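Local coordinates for malonyl-CoA-[acyl-carrier-protein] transacylase (Coxiella burnetii, PDB 3TQE) that probably catalyses the transfer of a malonyl group from malonyl-CoA to the acyl carrier protein, a step that supplies fatty acid synthesis, at residues 35-40 against 74-79; 90-95 against 228-233; 106-111 against 223-228; 115-120 against 214-219; 233-238 against 252-257. One frame throughout, in Å; residues are numbered along the deposited sequence.

How the contacts relate
Contacts 2 and 5 lie deepest and share Ile-233: the chain that borders strand 91-94 runs on to meet the last turn of helix 244-254 beside the predicted active site. Contact 3 is partly buried and continues the same loop upstream, sharing Pro-228 with contact 2. Contacts 1 and 4 are antiparallel helix pairs whose neighbouring segments, 35-40 and 115-120, touch each other; contact 1 is the more buried. The chemistry follows the place. Backbone hydrogen bonds link the chains in contacts 2 and 3, charged side chains bridge the outer sides of the helix pairs in contacts 1 and 4, and contact 5 brings two amides together beside an apolar patch.

Contact 1 of 5, residues 35-40 against 74-79; sequences ETFQQA and DVAIFR. With EDO (1,2-ethanediol), chain D.
Thr-36 and Ala-76 face each other where helix 31-44 runs roughly antiparallel to helix 63-83, the short axes crossing at 144°. This is the close-packed part. The CG2 methyl of Thr-36 stands 4.0 Å from CB of Ala-76 and also reaches toward CG1 of Val-75, while CE2 of the Phe-37 ring comes to 4.3 Å from the same Ala-76 CB. Phe-111 of helix 111-128 covers the neighbouring side.

Toward solvent the contact is polar and more open. Arg-79 stretches its chain straight from CG to NE and lays NH1 between two acceptors. The bond to OE1 of Gln-39 is 2.8 Å, almost straight and in the guanidinium plane, although the amide itself is turned 79° from that plane. The second, 3.0 Å from NH1 to Thr-36 OG1, is more bent; that hydroxyl also bonds Ile-32 O, one turn back in its own helix. A water joins Gln-39 OE1 to Arg-79 NH2, and a 1,2-ethanediol, probably from the crystallisation liquor, takes NE and NH2.

The protein's own hold on the guanidinium across this contact thus rests on NH1, gripped by two neutral oxygens; the diol adds to it in the crystal.

Contact 2 of 5, residues 90-95 against 228-233; sequences QVMAGH and PKVPVI
Met-92 and Val-232 form a single parallel beta bridge on the outer side of strand 91-94, the edge strand of the four-stranded parallel sheet in the alpha/beta core of this acyltransferase. Strand 9-12 pairs with the other side of 91-94, so the 228-233 chain borders the sheet without itself being a regular strand. Just beyond, Gly-94 opens the GxSxG sequence that fits a nucleophile elbow, with Ser-96 the predicted nucleophile.

Two backbone bonds make the bridge. Met-92 N gives its proton to Pro-231 O at 2.9 Å, and Ile-233 N returns one to Met-92 O at 2.9 Å, both arriving nearly along the C=O axis. Val-232 CA adds a CH···O contact to Met-92 O at 3.3 Å.

Side chains pack on both faces of the joined backbones. On one, CG2 of Val-91, anti to the backbone N, meets CG1 of Ile-233 at 3.6 Å, close to Thr-264 and Ile-268 of helix 261-270. On the other, Met-92, modelled as selenomethionine, runs out fully extended at about a right angle to Val-230, its CG 3.8 Å from Val-230 CG1, with helix 97-105 covering it. Past the bridge a water takes over the pairing: it accepts from Gly-94 N at 2.8 Å and lies 2.7 Å from Ile-233 O.

Contact 3 of 5, residues 106-111 against 223-228; sequences AGALKF and ISIDSP. With GLY (glycine), chain C.
Leu-109 and Ile-225 lie side by side and point the same way, the CD2 methyl of Leu-109 resting 3.7 Å from CG1 of Ile-225. With CG anti to its own carbonyl carbon (chi1 -61°), Leu-109 carries this methyl over to the 223-228 chain, where it also meets CD1 of Ile-223 in the conformer given. Leu-103 and Val-104 of helix 97-105 pack against the same leucine, and Ile-247 of helix 244-254 against Ile-225. Further along, the ring of Pro-228 straddles two alanines: its CB is 3.8 Å from Ala-106 CB and its CG 3.9 Å from Ala-108 CB.

The backbones run in opposite directions between these patches. Asp-226 N bonds Ala-108 O at 2.9 Å, in the carbonyl plane on a lone pair, and Ile-225 CA adds a CH···O contact to the same oxygen. Nearby, a water links Lys-110 N to Ser-224 O. The 106-111 chain is itself the turn between helices 97-105 and 111-128; Gly-107, with positive phi, ends the first in a Schellman motif.

Ile-225 turns its own N and O away from Ala-108 to a bound glycine, its O 2.7 Å from the ligand N and its N bonded to the ligand O. Arg-248 also bonds the ligand. The backbone of Ile-225 thus meets both the amino group and a carboxylate oxygen, a two-bond pairing like that between neighbouring extended backbones, while its side chain stays in the apolar layer.

Contact 4 of 5, residues 115-120 against 214-219; sequences VKLVEK and DRLAQD
The carboxylate of Asp-219 is the flat group of this contact, and Lys-120 passes over one face of it. CD of Lys-120 stands above that face, 3.4 Å from Asp-219 OD2, and the extended chain then carries NZ to 3.3 Å from OD1, still above the plane. That position goes with a weak hydrogen bond inside a salt bridge; the lysine was modelled in two conformers, so the bond belongs to one of them. Near the carboxylate plane, two waters bind OD1 and also reach NZ, though weakly. OD2 has its own partner in the hydroxyl of Tyr-124, one turn beyond Lys-120.

The pair sits on the outer side of two antiparallel helices, 111-128 and 210-220, whose short axes run at 165° and come within 10.4 Å. Inward, the contact turns apolar. Leu-117 and Leu-216 approach at about a right angle and meet methyl to methyl, CD1 to CD1 at 3.7 Å. Both leucines have CG anti to the backbone N, which swings their branches in between the helices. CD1 of Leu-117 also passes CB of Asp-219 at 3.9 Å, the two side chains running in opposite directions. Tyr-100 of helix 97-105 lies against both leucines, and Leu-216 also touches Arg-121, a residue of the pocket that holds a bound glycine.

Contact 5 of 5, residues 233-238 against 252-257; sequences IHNVDV and IKQLVR
Val-236 and Lys-253 make the apolar half of this contact, near the last turn of helix 244-254. The CG2 methyl of Val-236, anti to its backbone N, points at Lys-253 and Arg-257. The extended lysine passes across this methyl at about a right angle with CG and CD, its CG 3.6 Å from Val-236 CG2, while Arg-257 touches the same methyl with CB at 3.8 Å and then bends off.

In the polar half two side-chain amides lie next to each other, those of Asn-235 and Gln-254, with planes 27° apart. Asn-235 ND2 is modelled 2.9 Å from Gln-254 NE2; the asparagine amide is probably turned over, and with it turned back this may be a hydrogen bond. Gln-254 is held elsewhere as well: its OE1 takes a bond from Arg-121 NH2, and its NE2 gives one to Ser-96 O.

Backbone bonds to the surroundings complete the contact. Gln-254 O receives His-205 ND1, with Arg-257 O as a weaker second acceptor, and Asn-235 N donates to Glu-99. Ser-96 and His-205 are the predicted catalytic residues, so this histidine leans on a main-chain carbonyl where many serine hydrolases use a carboxylate, consistent with the Ser-His dyad of FabD-type acyltransferases.

Contact 1 of 5, residues 35-40 against 74-79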
# COMPACT_ATOMS: atom_id res chain seq x y z
N GLU A 35 15.08 14.16 8.41
CA GLU A 35 14.87 15.23 7.44
C GLU A 35 13.59 14.99 6.63
O GLU A 35 12.84 15.92 6.35
CB GLU A 35 16.06 15.37 6.52
CG GLU A 35 15.96 16.52 5.52
CD GLU A 35 16.30 17.88 6.11
OE1 GLU A 35 15.95 18.14 7.29
OE2 GLU A 35 16.90 18.71 5.38
N THR A 36 13.34 13.76 6.27
CA THR A 36 12.15 13.43 5.51
C THR A 36 10.90 13.65 6.35
O THR A 36 9.92 14.19 5.88
CB THR A 36 12.25 11.97 5.00
OG1 THR A 36 13.39 11.89 4.14
CG2 THR A 36 11.01 11.53 4.22
N PHE A 37 10.93 13.23 7.60
CA PHE A 37 9.80 13.46 8.48
C PHE A 37 9.63 14.94 8.73
O PHE A 37 8.50 15.40 8.88
CB PHE A 37 9.93 12.68 9.78
CG PHE A 37 9.43 11.27 9.67
CD1 PHE A 37 8.15 10.95 10.04
CD2 PHE A 37 10.21 10.28 9.12
CE1 PHE A 37 7.67 9.67 9.90
CE2 PHE A 37 9.73 8.99 8.97
CZ PHE A 37 8.47 8.69 9.37
N GLN A 38 10.72 15.71 8.77
CA GLN A 38 10.62 17.16 8.94
C GLN A 38 9.90 17.79 7.76
O GLN A 38 9.07 18.69 7.93
CB GLN A 38 12.01 17.78 9.12
CG GLN A 38 12.57 17.64 10.53
CD GLN A 38 14.07 17.94 10.64
OE1 GLN A 38 14.79 18.10 9.64
NE2 GLN A 38 14.55 18.01 11.87
N GLN A 39 10.22 17.33 6.56
CA GLN A 39 9.55 17.80 5.37
C GLN A 39 8.06 17.50 5.46
O GLN A 39 7.23 18.35 5.17
CB GLN A 39 10.14 17.14 4.13
CG GLN A 39 11.52 17.68 3.82
CD GLN A 39 12.25 16.90 2.80
OE1 GLN A 39 11.73 15.96 2.24
NE2 GLN A 39 13.48 17.30 2.51
N ALA A 40 7.73 16.28 5.83
CA ALA A 40 6.34 15.93 5.97
C ALA A 40 5.64 16.77 7.02
O ALA A 40 4.52 17.22 6.82
CB ALA A 40 6.19 14.46 6.28
N ASP A 74 7.82 5.16 4.05
CA ASP A 74 8.22 4.47 2.84
C ASP A 74 9.23 5.33 2.07
O ASP A 74 10.23 4.82 1.57
CB ASP A 74 7.01 4.24 1.95
CG ASP A 74 6.05 3.15 2.44
OD1 ASP A 74 6.22 2.54 3.50
OD2 ASP A 74 5.06 2.93 1.68
N VAL A 75 8.96 6.61 1.93
CA VAL A 75 9.85 7.49 1.21
C VAL A 75 11.18 7.64 1.95
O VAL A 75 12.23 7.67 1.35
CB VAL A 75 9.20 8.84 0.98
CG1 VAL A 75 10.20 9.85 0.50
CG2 VAL A 75 8.05 8.67 -0.00
N ALA A 76 11.13 7.72 3.27
CA ALA A 76 12.37 7.79 4.06
C ALA A 76 13.25 6.60 3.77
O ALA A 76 14.48 6.75 3.63
CB ALA A 76 12.05 7.90 5.53
N ILE A 77 12.66 5.42 3.72
CA ILE A 77 13.45 4.21 3.46
C ILE A 77 14.00 4.23 2.06
O ILE A 77 15.16 3.88 1.84
CB ILE A 77 12.64 2.95 3.75
CG1 ILE A 77 12.46 2.85 5.27
CG2 ILE A 77 13.31 1.71 3.15
CD1 ILE A 77 11.46 1.83 5.70
N PHE A 78 13.21 4.66 1.09
CA PHE A 78 13.75 4.80 -0.24
C PHE A 78 14.92 5.73 -0.29
O PHE A 78 15.92 5.47 -0.97
CB PHE A 78 12.66 5.31 -1.16
CG PHE A 78 13.11 5.48 -2.56
CD1 PHE A 78 13.19 4.39 -3.39
CD2 PHE A 78 13.50 6.71 -3.04
CE1 PHE A 78 13.62 4.54 -4.69
CE2 PHE A 78 13.92 6.85 -4.35
CZ PHE A 78 13.99 5.77 -5.13
N ARG A 79 14.84 6.83 0.44
CA ARG A 79 15.92 7.78 0.44
C ARG A 79 17.17 7.22 1.11
O ARG A 79 18.27 7.57 0.72
CB ARG A 79 15.48 9.03 1.14
CG ARG A 79 14.49 9.83 0.32
CD ARG A 79 13.98 11.03 1.02
NE ARG A 79 13.17 11.82 0.12
CZ ARG A 79 12.63 12.98 0.46
NH1 ARG A 79 12.79 13.46 1.69
NH2 ARG A 79 11.95 13.67 -0.44
C1 EDO D . 11.96 10.55 -3.25
O1 EDO D . 13.13 10.82 -2.50
C2 EDO D . 11.57 11.80 -4.01
O2 EDO D . 11.49 12.94 -3.14
O HOH W 1 11.29 16.48 -0.57

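Contact 2 of 5, residues 90-95 against 228-233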
# COMPACT_ATOMS: atom_id res chain seq x y z
N GLN A 90 13.92 -1.91 -11.15
CA GLN A 90 13.38 -2.04 -12.49
C GLN A 90 11.92 -1.69 -12.57
O GLN A 90 11.44 -1.27 -13.60
CB GLN A 90 13.60 -3.44 -13.00
CG GLN A 90 15.01 -3.63 -13.50
CD GLN A 90 16.08 -3.37 -12.47
OE1 GLN A 90 16.23 -4.14 -11.54
NE2 GLN A 90 16.82 -2.29 -12.63
N VAL A 91 11.22 -1.89 -11.46
CA VAL A 91 9.80 -1.61 -11.39
C VAL A 91 9.43 -1.38 -9.94
O VAL A 91 10.13 -1.82 -9.02
CB VAL A 91 9.01 -2.79 -12.03
CG1 VAL A 91 9.20 -4.04 -11.23
CG2 VAL A 91 7.54 -2.46 -12.26
N MSE A 92 8.34 -0.67 -9.75
CA MSE A 92 7.80 -0.40 -8.43
C MSE A 92 6.33 -0.71 -8.39
O MSE A 92 5.64 -0.58 -9.39
CB MSE A 92 7.99 1.08 -8.10
CG MSE A 92 9.44 1.51 -7.97
SE MSE A 92 9.49 3.42 -7.61
CE MSE A 92 11.38 3.70 -7.48
N ALA A 93 5.84 -1.06 -7.23
CA ALA A 93 4.41 -1.20 -7.02
C ALA A 93 4.16 -0.92 -5.56
O ALA A 93 4.96 -1.25 -4.73
CB ALA A 93 3.91 -2.60 -7.36
N GLY A 94 3.04 -0.34 -5.25
CA GLY A 94 2.68 -0.09 -3.89
C GLY A 94 1.32 -0.58 -3.60
O GLY A 94 0.46 -0.51 -4.45
N HIS A 95 1.09 -1.01 -2.36
CA HIS A 95 -0.20 -1.56 -2.03
C HIS A 95 -1.06 -0.43 -1.47
O HIS A 95 -0.81 0.07 -0.39
CB HIS A 95 -0.00 -2.72 -1.08
CG HIS A 95 -1.22 -3.56 -0.86
ND1 HIS A 95 -2.36 -3.08 -0.24
CD2 HIS A 95 -1.46 -4.85 -1.15
CE1 HIS A 95 -3.25 -4.06 -0.17
NE2 HIS A 95 -2.73 -5.14 -0.72
N PRO A 228 6.57 9.09 -14.50
CA PRO A 228 7.44 8.33 -13.64
C PRO A 228 8.71 7.95 -14.37
O PRO A 228 8.67 7.60 -15.55
CB PRO A 228 6.60 7.08 -13.28
CG PRO A 228 5.20 7.50 -13.48
CD PRO A 228 5.27 8.41 -14.66
N LYS A 229 9.82 7.95 -13.66
CA LYS A 229 11.12 7.60 -14.21
C LYS A 229 11.48 6.12 -14.02
O LYS A 229 12.47 5.62 -14.56
CB LYS A 229 12.17 8.49 -13.56
CG LYS A 229 11.99 9.94 -13.91
CD LYS A 229 13.18 10.76 -13.49
CE LYS A 229 12.98 12.23 -13.80
NZ LYS A 229 12.37 12.49 -15.14
N VAL A 230 10.68 5.42 -13.23
CA VAL A 230 10.73 3.99 -13.05
C VAL A 230 9.27 3.57 -13.19
O VAL A 230 8.39 4.28 -12.70
CB VAL A 230 11.22 3.61 -11.63
CG1 VAL A 230 11.08 2.12 -11.36
CG2 VAL A 230 12.66 4.10 -11.39
N PRO A 231 9.00 2.48 -13.89
CA PRO A 231 7.63 2.06 -14.06
C PRO A 231 6.98 1.73 -12.74
O PRO A 231 7.58 1.04 -11.93
CB PRO A 231 7.71 0.82 -14.93
CG PRO A 231 9.07 0.71 -15.36
CD PRO A 231 9.95 1.62 -14.62
N VAL A 232 5.78 2.25 -12.54
CA VAL A 232 4.98 1.97 -11.37
C VAL A 232 3.75 1.22 -11.83
O VAL A 232 2.98 1.73 -12.65
CB VAL A 232 4.57 3.26 -10.66
CG1 VAL A 232 3.59 2.93 -9.56
CG2 VAL A 232 5.81 3.99 -10.14
N ILE A 233 3.58 -0.01 -11.37
CA ILE A 233 2.45 -0.82 -11.76
C ILE A 233 1.29 -0.48 -10.85
O ILE A 233 1.33 -0.74 -9.66
CB ILE A 233 2.77 -2.32 -11.66
CG1 ILE A 233 4.00 -2.69 -12.45
CG2 ILE A 233 1.55 -3.16 -12.07
CD1 ILE A 233 3.98 -2.28 -13.81
O HOH W 2 1.32 0.60 -7.31

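Contact 3 of 5, residues 106-111 against 223-228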
# COMPACT_ATOMS: atom_id res chain seq x y z
N ALA A 106 9.36 7.29 -7.79
CA ALA A 106 9.56 7.24 -9.24
C ALA A 106 9.70 8.64 -9.85
O ALA A 106 9.91 8.77 -11.05
CB ALA A 106 8.36 6.53 -9.91
N GLY A 107 9.51 9.67 -9.06
CA GLY A 107 9.63 11.03 -9.52
C GLY A 107 8.39 11.64 -10.14
O GLY A 107 8.46 12.70 -10.73
N ALA A 108 7.24 11.01 -9.97
CA ALA A 108 6.01 11.49 -10.59
C ALA A 108 5.35 12.56 -9.74
O ALA A 108 4.72 13.46 -10.25
CB ALA A 108 5.05 10.35 -10.82
N LEU A 109 5.46 12.44 -8.41
CA LEU A 109 4.80 13.34 -7.46
C LEU A 109 5.83 13.91 -6.52
O LEU A 109 6.73 13.19 -6.06
CB LEU A 109 3.79 12.61 -6.55
CG LEU A 109 2.61 11.91 -7.14
CD1 LEU A 109 1.81 11.22 -6.03
CD2 LEU A 109 1.76 12.92 -7.93
N LYS A 110 5.70 15.20 -6.22
CA LYS A 110 6.55 15.85 -5.24
C LYS A 110 6.17 15.33 -3.87
O LYS A 110 5.00 15.28 -3.53
CB LYS A 110 6.36 17.37 -5.28
CG LYS A 110 7.28 18.10 -4.33
CD LYS A 110 7.24 19.61 -4.51
CE LYS A 110 8.17 20.26 -3.50
NZ LYS A 110 8.76 21.53 -3.99
N PHE A 111 7.17 14.96 -3.08
CA PHE A 111 6.91 14.37 -1.77
C PHE A 111 5.95 15.20 -0.91
O PHE A 111 4.98 14.66 -0.41
CB PHE A 111 8.23 14.12 -1.04
CG PHE A 111 8.06 13.64 0.34
CD1 PHE A 111 7.32 12.52 0.60
CD2 PHE A 111 8.64 14.29 1.39
CE1 PHE A 111 7.16 12.07 1.85
CE2 PHE A 111 8.47 13.82 2.68
CZ PHE A 111 7.72 12.72 2.89
N ILE A 223 -2.72 18.83 -8.49
CA ILE A 223 -1.35 18.45 -8.16
C ILE A 223 -0.59 18.16 -9.45
O ILE A 223 -1.10 17.55 -10.36
CB ILE A 223 -1.30 17.24 -7.18
CG1 ILE A 223 0.15 16.94 -6.75
CG2 ILE A 223 -1.88 16.00 -7.80
CD1 ILE A 223 0.26 15.89 -5.61
N SER A 224 0.65 18.61 -9.52
CA SER A 224 1.47 18.39 -10.69
C SER A 224 1.97 16.97 -10.71
O SER A 224 2.43 16.47 -9.71
CB SER A 224 2.66 19.33 -10.65
OG SER A 224 2.24 20.66 -10.69
N ILE A 225 1.87 16.33 -11.85
CA ILE A 225 2.32 14.97 -12.00
C ILE A 225 3.26 14.91 -13.17
O ILE A 225 2.91 15.31 -14.27
CB ILE A 225 1.17 14.00 -12.21
CG1 ILE A 225 0.18 14.13 -11.05
CG2 ILE A 225 1.72 12.61 -12.36
CD1 ILE A 225 -1.06 13.26 -11.16
N ASP A 226 4.47 14.41 -12.93
CA ASP A 226 5.45 14.17 -13.96
C ASP A 226 5.43 12.72 -14.38
O ASP A 226 4.87 11.86 -13.69
CB ASP A 226 6.82 14.55 -13.45
CG ASP A 226 7.02 16.05 -13.31
OD1 ASP A 226 6.24 16.82 -13.89
OD2 ASP A 226 7.99 16.45 -12.63
N SER A 227 6.04 12.39 -15.52
CA SER A 227 6.05 11.00 -15.93
C SER A 227 6.99 10.26 -14.98
O SER A 227 8.07 10.75 -14.71
CB SER A 227 6.48 10.81 -17.39
OG SER A 227 5.43 11.14 -18.27
N PRO A 228 6.57 9.09 -14.50
CA PRO A 228 7.44 8.33 -13.64
C PRO A 228 8.71 7.95 -14.37
O PRO A 228 8.67 7.60 -15.55
CB PRO A 228 6.60 7.08 -13.28
CG PRO A 228 5.20 7.50 -13.48
CD PRO A 228 5.27 8.41 -14.66
N GLY C . 2.45 17.76 -15.36
CA GLY C . 1.20 17.59 -16.17
C GLY C . -0.01 17.50 -15.27
O GLY C . 0.16 17.59 -14.04
OXT GLY C . -1.16 17.31 -15.76
O HOH W 3 3.59 16.71 -7.30

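Contact 4 of 5, residues 115-120 against 214-219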
# COMPACT_ATOMS: atom_id res chain seq x y z
N VAL A 115 2.33 14.17 0.52
CA VAL A 115 1.98 14.09 1.94
C VAL A 115 0.64 14.75 2.18
O VAL A 115 -0.24 14.19 2.86
CB VAL A 115 3.08 14.72 2.81
CG1 VAL A 115 2.60 14.92 4.26
CG2 VAL A 115 4.31 13.88 2.75
N LYS A 116 0.47 15.95 1.64
CA LYS A 116 -0.79 16.65 1.84
C LYS A 116 -1.93 15.88 1.17
O LYS A 116 -3.04 15.80 1.70
CB LYS A 116 -0.71 18.05 1.28
CG LYS A 116 0.26 18.92 1.98
CD LYS A 116 0.19 20.33 1.42
CE LYS A 116 1.14 21.27 2.10
NZ LYS A 116 1.19 22.55 1.32
N LEU A 117 -1.66 15.33 0.01
CA LEU A 117 -2.68 14.64 -0.74
C LEU A 117 -3.15 13.37 0.01
O LEU A 117 -4.33 13.06 0.02
CB LEU A 117 -2.14 14.25 -2.10
CG LEU A 117 -3.11 13.58 -3.03
CD1 LEU A 117 -4.29 14.49 -3.36
CD2 LEU A 117 -2.37 13.13 -4.27
N VAL A 118 -2.22 12.62 0.58
CA VAL A 118 -2.64 11.40 1.24
C VAL A 118 -3.29 11.68 2.59
O VAL A 118 -4.09 10.88 3.03
CB VAL A 118 -1.55 10.32 1.33
CG1 VAL A 118 -1.04 9.93 -0.05
CG2 VAL A 118 -0.43 10.71 2.28
N GLU A 119 -2.95 12.81 3.22
CA GLU A 119 -3.71 13.21 4.37
C GLU A 119 -5.16 13.43 3.97
O GLU A 119 -6.06 12.96 4.66
CB GLU A 119 -3.14 14.47 4.98
CG GLU A 119 -3.95 14.90 6.18
CD GLU A 119 -3.48 16.16 6.81
OE1 GLU A 119 -3.26 17.14 6.08
OE2 GLU A 119 -3.33 16.15 8.06
N LYS A 120 -5.37 14.11 2.85
CA LYS A 120 -6.73 14.31 2.37
C LYS A 120 -7.38 13.00 2.00
O LYS A 120 -8.55 12.76 2.31
CB LYS A 120 -6.76 15.26 1.18
CG LYS A 120 -6.57 16.72 1.55
CD LYS A 120 -6.28 17.52 0.31
CE LYS A 120 -6.07 18.99 0.61
NZ LYS A 120 -5.68 19.73 -0.64
N ASP A 214 -14.72 11.20 -5.31
CA ASP A 214 -15.15 12.44 -5.92
C ASP A 214 -14.41 13.62 -5.33
O ASP A 214 -14.03 14.54 -6.04
CB ASP A 214 -16.64 12.64 -5.75
CG ASP A 214 -17.47 11.62 -6.54
OD1 ASP A 214 -16.92 10.95 -7.44
OD2 ASP A 214 -18.67 11.50 -6.25
N ARG A 215 -14.20 13.60 -4.02
CA ARG A 215 -13.49 14.67 -3.35
C ARG A 215 -12.02 14.65 -3.71
O ARG A 215 -11.43 15.69 -4.03
CB ARG A 215 -13.69 14.59 -1.86
CG ARG A 215 -15.12 14.85 -1.46
CD ARG A 215 -15.31 14.58 -0.01
NE ARG A 215 -14.77 15.65 0.82
CZ ARG A 215 -14.67 15.60 2.15
NH1 ARG A 215 -15.05 14.52 2.83
NH2 ARG A 215 -14.18 16.65 2.81
N LEU A 216 -11.43 13.47 -3.68
CA LEU A 216 -10.01 13.39 -3.97
C LEU A 216 -9.73 13.79 -5.41
O LEU A 216 -8.65 14.31 -5.70
CB LEU A 216 -9.48 12.00 -3.68
CG LEU A 216 -7.94 11.93 -3.58
CD1 LEU A 216 -7.43 12.77 -2.39
CD2 LEU A 216 -7.56 10.48 -3.47
N ALA A 217 -10.67 13.53 -6.32
CA ALA A 217 -10.44 13.85 -7.71
C ALA A 217 -10.21 15.33 -7.88
O ALA A 217 -9.44 15.75 -8.73
CB ALA A 217 -11.59 13.38 -8.56
N GLN A 218 -10.89 16.12 -7.08
CA GLN A 218 -10.73 17.57 -7.13
C GLN A 218 -9.32 17.98 -6.72
O GLN A 218 -8.71 18.86 -7.34
CB GLN A 218 -11.78 18.22 -6.26
CG GLN A 218 -13.18 17.95 -6.71
CD GLN A 218 -14.21 18.65 -5.85
OE1 GLN A 218 -14.10 18.70 -4.62
NE2 GLN A 218 -15.23 19.21 -6.50
N ASP A 219 -8.78 17.34 -5.70
CA ASP A 219 -7.44 17.67 -5.25
C ASP A 219 -6.39 17.17 -6.19
O ASP A 219 -5.40 17.85 -6.44
CB ASP A 219 -7.17 17.08 -3.86
CG ASP A 219 -8.06 17.67 -2.81
OD1 ASP A 219 -8.15 18.91 -2.69
OD2 ASP A 219 -8.66 16.89 -2.07
O HOH W 4 -6.85 20.95 -3.49
O HOH W 5 -8.70 20.18 -0.64

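Contact 5 of 5, residues 233-238 against 252-257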
# COMPACT_ATOMS: atom_id res chain seq x y z
N ILE A 233 3.58 -0.01 -11.37
CA ILE A 233 2.45 -0.82 -11.76
C ILE A 233 1.29 -0.48 -10.85
O ILE A 233 1.33 -0.74 -9.66
CB ILE A 233 2.77 -2.32 -11.66
CG1 ILE A 233 4.00 -2.69 -12.45
CG2 ILE A 233 1.55 -3.16 -12.07
CD1 ILE A 233 3.98 -2.28 -13.81
N HIS A 234 0.23 0.07 -11.43
CA HIS A 234 -0.92 0.49 -10.65
C HIS A 234 -1.81 -0.66 -10.22
O HIS A 234 -2.01 -1.62 -10.93
CB HIS A 234 -1.74 1.47 -11.45
CG HIS A 234 -1.06 2.78 -11.63
ND1 HIS A 234 -1.18 3.80 -10.71
CD2 HIS A 234 -0.20 3.21 -12.58
CE1 HIS A 234 -0.44 4.83 -11.11
NE2 HIS A 234 0.16 4.49 -12.24
N ASN A 235 -2.37 -0.48 -9.04
CA ASN A 235 -3.22 -1.48 -8.41
C ASN A 235 -4.46 -1.79 -9.18
O ASN A 235 -4.97 -2.90 -9.10
CB ASN A 235 -3.69 -0.97 -7.05
CG ASN A 235 -2.60 -0.93 -6.01
OD1 ASN A 235 -1.49 -1.51 -6.12
ND2 ASN A 235 -2.95 -0.27 -4.93
N VAL A 236 -5.02 -0.77 -9.82
CA VAL A 236 -6.36 -0.92 -10.34
C VAL A 236 -6.37 -1.68 -11.62
O VAL A 236 -7.32 -2.43 -11.89
CB VAL A 236 -7.04 0.46 -10.49
CG1 VAL A 236 -6.38 1.29 -11.53
CG2 VAL A 236 -8.50 0.32 -10.73
N ASP A 237 -5.30 -1.54 -12.41
CA ASP A 237 -5.25 -2.13 -13.74
C ASP A 237 -4.02 -2.95 -14.06
O ASP A 237 -3.90 -3.52 -15.16
CB ASP A 237 -5.47 -1.04 -14.78
CG ASP A 237 -4.52 0.10 -14.66
OD1 ASP A 237 -3.55 0.01 -13.88
OD2 ASP A 237 -4.78 1.15 -15.31
N VAL A 238 -3.08 -3.02 -13.12
CA VAL A 238 -1.91 -3.84 -13.27
C VAL A 238 -1.07 -3.45 -14.48
O VAL A 238 -0.49 -4.28 -15.16
CB VAL A 238 -2.24 -5.35 -13.29
CG1 VAL A 238 -1.02 -6.17 -12.91
CG2 VAL A 238 -3.41 -5.69 -12.34
N ILE A 252 -7.65 7.66 -8.68
CA ILE A 252 -9.01 7.87 -8.22
C ILE A 252 -9.79 6.56 -8.29
O ILE A 252 -10.50 6.19 -7.37
CB ILE A 252 -9.68 8.98 -9.02
CG1 ILE A 252 -8.96 10.32 -8.76
CG2 ILE A 252 -11.16 9.05 -8.70
CD1 ILE A 252 -8.86 10.72 -7.29
N LYS A 253 -9.64 5.82 -9.39
CA LYS A 253 -10.32 4.54 -9.52
C LYS A 253 -9.88 3.54 -8.47
O LYS A 253 -10.64 2.69 -8.06
CB LYS A 253 -10.12 3.98 -10.93
CG LYS A 253 -11.05 2.82 -11.30
CD LYS A 253 -10.82 2.38 -12.76
CE LYS A 253 -11.77 1.25 -13.16
NZ LYS A 253 -11.62 0.87 -14.61
N GLN A 254 -8.63 3.66 -8.03
CA GLN A 254 -8.10 2.78 -7.01
C GLN A 254 -8.98 2.73 -5.79
O GLN A 254 -9.08 1.70 -5.16
CB GLN A 254 -6.69 3.27 -6.61
CG GLN A 254 -5.93 2.34 -5.73
CD GLN A 254 -4.91 3.08 -4.88
OE1 GLN A 254 -5.20 4.07 -4.23
NE2 GLN A 254 -3.71 2.56 -4.85
N LEU A 255 -9.61 3.85 -5.46
CA LEU A 255 -10.37 3.99 -4.23
C LEU A 255 -11.59 3.09 -4.24
O LEU A 255 -12.05 2.69 -3.19
CB LEU A 255 -10.81 5.42 -4.03
CG LEU A 255 -9.68 6.40 -3.79
CD1 LEU A 255 -10.17 7.83 -4.04
CD2 LEU A 255 -9.11 6.19 -2.41
N VAL A 256 -12.12 2.83 -5.42
CA VAL A 256 -13.40 2.14 -5.55
C VAL A 256 -13.31 0.77 -6.17
O VAL A 256 -14.34 0.11 -6.36
CB VAL A 256 -14.43 3.01 -6.29
CG1 VAL A 256 -14.76 4.24 -5.48
CG2 VAL A 256 -13.92 3.39 -7.69
N ARG A 257 -12.10 0.32 -6.48
CA ARG A 257 -11.89 -0.94 -7.14
C ARG A 257 -10.86 -1.74 -6.38
O ARG A 257 -10.07 -1.19 -5.63
CB ARG A 257 -11.44 -0.70 -8.58
CG ARG A 257 -12.55 -0.17 -9.44
CD ARG A 257 -13.69 -1.16 -9.53
NE ARG A 257 -13.57 -2.03 -10.69
CZ ARG A 257 -14.35 -1.95 -11.77
NH1 ARG A 257 -15.33 -1.05 -11.82
NH2 ARG A 257 -14.16 -2.78 -12.79